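PDB 5Y6I: transcriptional regulator KdgR from Pseudomonas aeruginosa, which probably binds DNA as a transcription factor of the IclR family, joining a helix-turn-helix domain to a C-terminal domain of the GAF clan. Local coordinates for residues 65-69 / 70-74; 76-79 / 80-84. All blocks are in the same frame, centred on the assembly; numbering follows the deposited sequence.

Contact 1 (65-69 / 70-74); sequences AVQDA and STNHY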
# COMPACT_ATOMS: atom_id res chain seq x y z
N ALA A 65 -20.83 -3.66 3.50
CA ALA A 65 -21.16 -4.39 2.29
C ALA A 65 -22.30 -3.68 1.58
O ALA A 65 -23.03 -2.88 2.17
CB ALA A 65 -21.53 -5.85 2.59
N VAL A 66 -22.45 -3.97 0.28
CA VAL A 66 -23.55 -3.45 -0.52
C VAL A 66 -24.07 -4.56 -1.42
O VAL A 66 -23.40 -5.57 -1.66
CB VAL A 66 -23.15 -2.21 -1.37
CG1 VAL A 66 -23.01 -0.98 -0.49
CG2 VAL A 66 -21.84 -2.47 -2.13
N GLN A 67 -25.28 -4.37 -1.92
CA GLN A 67 -25.91 -5.28 -2.86
C GLN A 67 -26.25 -4.45 -4.10
O GLN A 67 -26.87 -3.39 -3.98
CB GLN A 67 -27.16 -5.93 -2.24
CG GLN A 67 -27.73 -7.08 -3.06
CD GLN A 67 -28.89 -7.82 -2.37
OE1 GLN A 67 -29.22 -8.96 -2.73
NE2 GLN A 67 -29.52 -7.16 -1.40
N ASP A 68 -25.79 -4.89 -5.27
CA ASP A 68 -25.95 -4.09 -6.48
C ASP A 68 -27.40 -4.07 -6.91
O ASP A 68 -28.12 -5.07 -6.76
CB ASP A 68 -25.06 -4.61 -7.60
CG ASP A 68 -25.22 -3.81 -8.90
OD1 ASP A 68 -26.22 -4.02 -9.61
OD2 ASP A 68 -24.33 -2.98 -9.20
N ALA A 69 -27.84 -2.94 -7.45
CA ALA A 69 -29.27 -2.70 -7.64
C ALA A 69 -29.87 -3.54 -8.77
O ALA A 69 -31.05 -3.88 -8.70
CB ALA A 69 -29.53 -1.22 -7.89
N SER A 70 -29.10 -3.85 -9.82
CA SER A 70 -29.67 -4.56 -10.96
C SER A 70 -29.27 -6.02 -11.04
O SER A 70 -29.95 -6.79 -11.73
CB SER A 70 -29.30 -3.86 -12.28
OG SER A 70 -28.08 -4.36 -12.81
N THR A 71 -28.21 -6.42 -10.35
CA THR A 71 -27.73 -7.80 -10.38
C THR A 71 -27.91 -8.53 -9.06
O THR A 71 -27.82 -9.76 -9.04
CB THR A 71 -26.25 -7.81 -10.77
OG1 THR A 71 -25.87 -9.13 -11.21
CG2 THR A 71 -25.40 -7.42 -9.59
N ASN A 72 -28.16 -7.80 -7.97
CA ASN A 72 -28.36 -8.33 -6.62
C ASN A 72 -27.09 -8.92 -6.03
O ASN A 72 -27.16 -9.58 -4.99
CB ASN A 72 -29.47 -9.38 -6.57
CG ASN A 72 -30.84 -8.76 -6.58
OD1 ASN A 72 -31.04 -7.67 -6.06
ND2 ASN A 72 -31.80 -9.46 -7.18
N HIS A 73 -25.94 -8.72 -6.66
CA HIS A 73 -24.72 -9.30 -6.15
C HIS A 73 -24.23 -8.52 -4.93
O HIS A 73 -24.48 -7.32 -4.81
CB HIS A 73 -23.63 -9.31 -7.22
CG HIS A 73 -23.80 -10.39 -8.24
ND1 HIS A 73 -23.66 -10.17 -9.59
CD2 HIS A 73 -24.10 -11.71 -8.11
CE1 HIS A 73 -23.87 -11.30 -10.25
NE2 HIS A 73 -24.14 -12.24 -9.37
N TYR A 74 -23.54 -9.23 -4.04
CA TYR A 74 -22.97 -8.65 -2.83
C TYR A 74 -21.53 -8.27 -3.06
O TYR A 74 -20.77 -9.01 -3.69
CB TYR A 74 -23.05 -9.64 -1.65
CG TYR A 74 -24.47 -9.96 -1.24
CD1 TYR A 74 -25.22 -9.06 -0.49
CD2 TYR A 74 -25.06 -11.15 -1.63
CE1 TYR A 74 -26.54 -9.35 -0.12
CE2 TYR A 74 -26.38 -11.45 -1.27
CZ TYR A 74 -27.10 -10.55 -0.53
OH TYR A 74 -28.40 -10.88 -0.19
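Asp68 folds its side chain over the turn that follows it, against Ser70 and Thr71. Its CB lies 3.5 Å from Thr71 CG2, the two side chains crossing at about a right angle. Further along, CG is still beside that methyl. With CG anti to the backbone N (chi1 179°), OD1 lies ahead of the next two residues, where Ser70 N meets it at 2.9 Å and Thr71 N at 3.2 Å. The two N-H groups come from opposite faces of the carboxylate plane, both on the anti side of the oxygen. The bond to Ser70 N makes an Asx turn, for which a short carboxylate suits well. Backbone bonds close the loop as well: Asp68 N donates to His73 O at 2.8 Å, and Asp68 O receives Asn72 N. Asn72 has a positive phi of 68°, a conformation asparagine tolerates better than most residues. At the end of strand 65-67 and the start of strand 74-76, Gln67 and Tyr74 form a non-hydrogen-bonded antiparallel pair. The extended glutamine lies alongside the tyrosine with its CG over one ring face, while the amide plane is 21° from the ring's. Tyr74 also packs on Leu56 and Ile60 of helix 49-61, tying this hairpin, the wing of a winged helix-turn-helix, to the domain. Two backbone N-H groups converge on OD1, which would probably favour the charged carboxylate.

Contact 2 (76-79 / 80-84); sequences LGRE and ALRVG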
# COMPACT_ATOMS: atom_id res chain seq x y z
N LEU A 76 -18.17 -5.37 -1.37
CA LEU A 76 -17.72 -4.62 -0.21
C LEU A 76 -18.28 -3.22 -0.25
O LEU A 76 -18.36 -2.59 -1.31
CB LEU A 76 -16.21 -4.59 -0.15
CG LEU A 76 -15.59 -5.97 -0.00
CD1 LEU A 76 -14.15 -5.99 -0.52
CD2 LEU A 76 -15.66 -6.38 1.45
N GLY A 77 -18.67 -2.72 0.92
CA GLY A 77 -19.14 -1.36 1.04
C GLY A 77 -18.00 -0.37 1.20
O GLY A 77 -16.82 -0.72 1.28
N ARG A 78 -18.38 0.91 1.26
CA ARG A 78 -17.41 1.98 1.47
C ARG A 78 -16.76 1.89 2.85
O ARG A 78 -15.61 2.30 3.01
CB ARG A 78 -18.07 3.34 1.29
CG ARG A 78 -18.11 3.84 -0.13
CD ARG A 78 -16.75 3.86 -0.79
NE ARG A 78 -16.89 3.79 -2.24
CZ ARG A 78 -17.01 2.65 -2.92
NH1 ARG A 78 -17.15 2.67 -4.24
NH2 ARG A 78 -16.99 1.48 -2.28
N GLU A 79 -17.48 1.37 3.85
CA GLU A 79 -16.82 1.12 5.14
C GLU A 79 -15.70 0.11 5.00
O GLU A 79 -14.65 0.24 5.64
CB GLU A 79 -17.84 0.65 6.17
CG GLU A 79 -18.55 1.79 6.85
CD GLU A 79 -17.60 2.90 7.22
OE1 GLU A 79 -16.50 2.60 7.76
OE2 GLU A 79 -17.93 4.06 6.95
N ALA A 80 -15.89 -0.90 4.16
CA ALA A 80 -14.80 -1.83 3.89
C ALA A 80 -13.62 -1.10 3.27
O ALA A 80 -12.46 -1.36 3.63
CB ALA A 80 -15.29 -2.95 2.96
N LEU A 81 -13.89 -0.19 2.34
CA LEU A 81 -12.81 0.54 1.70
C LEU A 81 -12.08 1.45 2.68
O LEU A 81 -10.85 1.56 2.64
CB LEU A 81 -13.37 1.36 0.52
CG LEU A 81 -12.43 2.36 -0.16
CD1 LEU A 81 -11.18 1.67 -0.67
CD2 LEU A 81 -13.14 3.10 -1.29
N ARG A 82 -12.81 2.13 3.56
CA ARG A 82 -12.17 3.16 4.38
C ARG A 82 -11.27 2.54 5.44
O ARG A 82 -10.18 3.07 5.73
CB ARG A 82 -13.21 4.06 5.00
CG ARG A 82 -13.83 4.99 3.97
CD ARG A 82 -15.01 5.79 4.50
NE ARG A 82 -16.27 5.34 3.92
CZ ARG A 82 -17.40 6.04 4.01
NH1 ARG A 82 -18.52 5.58 3.47
NH2 ARG A 82 -17.40 7.21 4.64
N VAL A 83 -11.70 1.43 6.05
CA VAL A 83 -10.84 0.69 6.97
C VAL A 83 -9.60 0.20 6.25
O VAL A 83 -8.46 0.36 6.74
CB VAL A 83 -11.61 -0.49 7.60
CG1 VAL A 83 -10.64 -1.49 8.27
CG2 VAL A 83 -12.66 0.01 8.59
N GLY A 84 -9.80 -0.40 5.07
CA GLY A 84 -8.68 -0.91 4.30
C GLY A 84 -7.67 0.16 3.93
O GLY A 84 -6.46 -0.07 4.00
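Glu79 and Arg82, one helical turn apart, meet face-on rather than end to end. Glu79 OE2 sits over the centre of the Arg82 guanidinium, 3.6 Å from CZ, with the carboxylate and guanidinium planes 34° apart. No N-H points at that oxygen, so the long salt bridge, 3.7 Å from OE2 to Arg82 NE, rests on charge alone. A bend at chi3 (-110°) turns the arginine back along the helix, and its edge faces Arg78 O in plane. NE gives this carbonyl a weak hydrogen bond of 3.2 Å, while the backbone N of Arg82 reaches the same oxygen at 2.9 Å. The two arginines cross at about a right angle, their guanidinium planes 73° apart, and Arg82 NH1 lies near Arg78 CB rather than near its charge. Arg78 instead runs beside Leu81, pointing the same way; Leu81 CD2 is 3.7 Å from Arg78 CD and covers one guanidinium face. Gly77 occupies the N-cap position, its O accepting Leu81 N at 3.2 Å. Small Ala80 lets Leu76 CB approach its CB to 3.6 Å. A glutamate in this first turn would also suit the positive end of the helix dipole. Helix 78-88 follows strand 74-76 with Gly77 alone between them: Leu76 packs on helix 18-31, Glu79 and Val83 touch Phe64, and Ala80 meets Val83 of the second subunit, whose Met91 packs on Arg78 and Leu81.

Contact 1 is a surface hairpin at the outer end of the wing, whereas contact 2 is a buried helix start nearer the middle of the chain. Strand 74-76 connects them, Tyr74 closing one and Leu76 opening the other. Their centres are 15 Å apart, yet they touch, with Val66 CG2 3.6 Å from Leu76 O. Ala65, Tyr74 and Leu76 all reach Leu29, so helix 18-31 backs both. The chemistry follows the setting: in contact 1 a carboxylate gathers backbone N-H groups of a tight turn, while in contact 2 a glutamate pairs loosely with arginine beside apolar packing. The second subunit touches contact 2 and not contact 1.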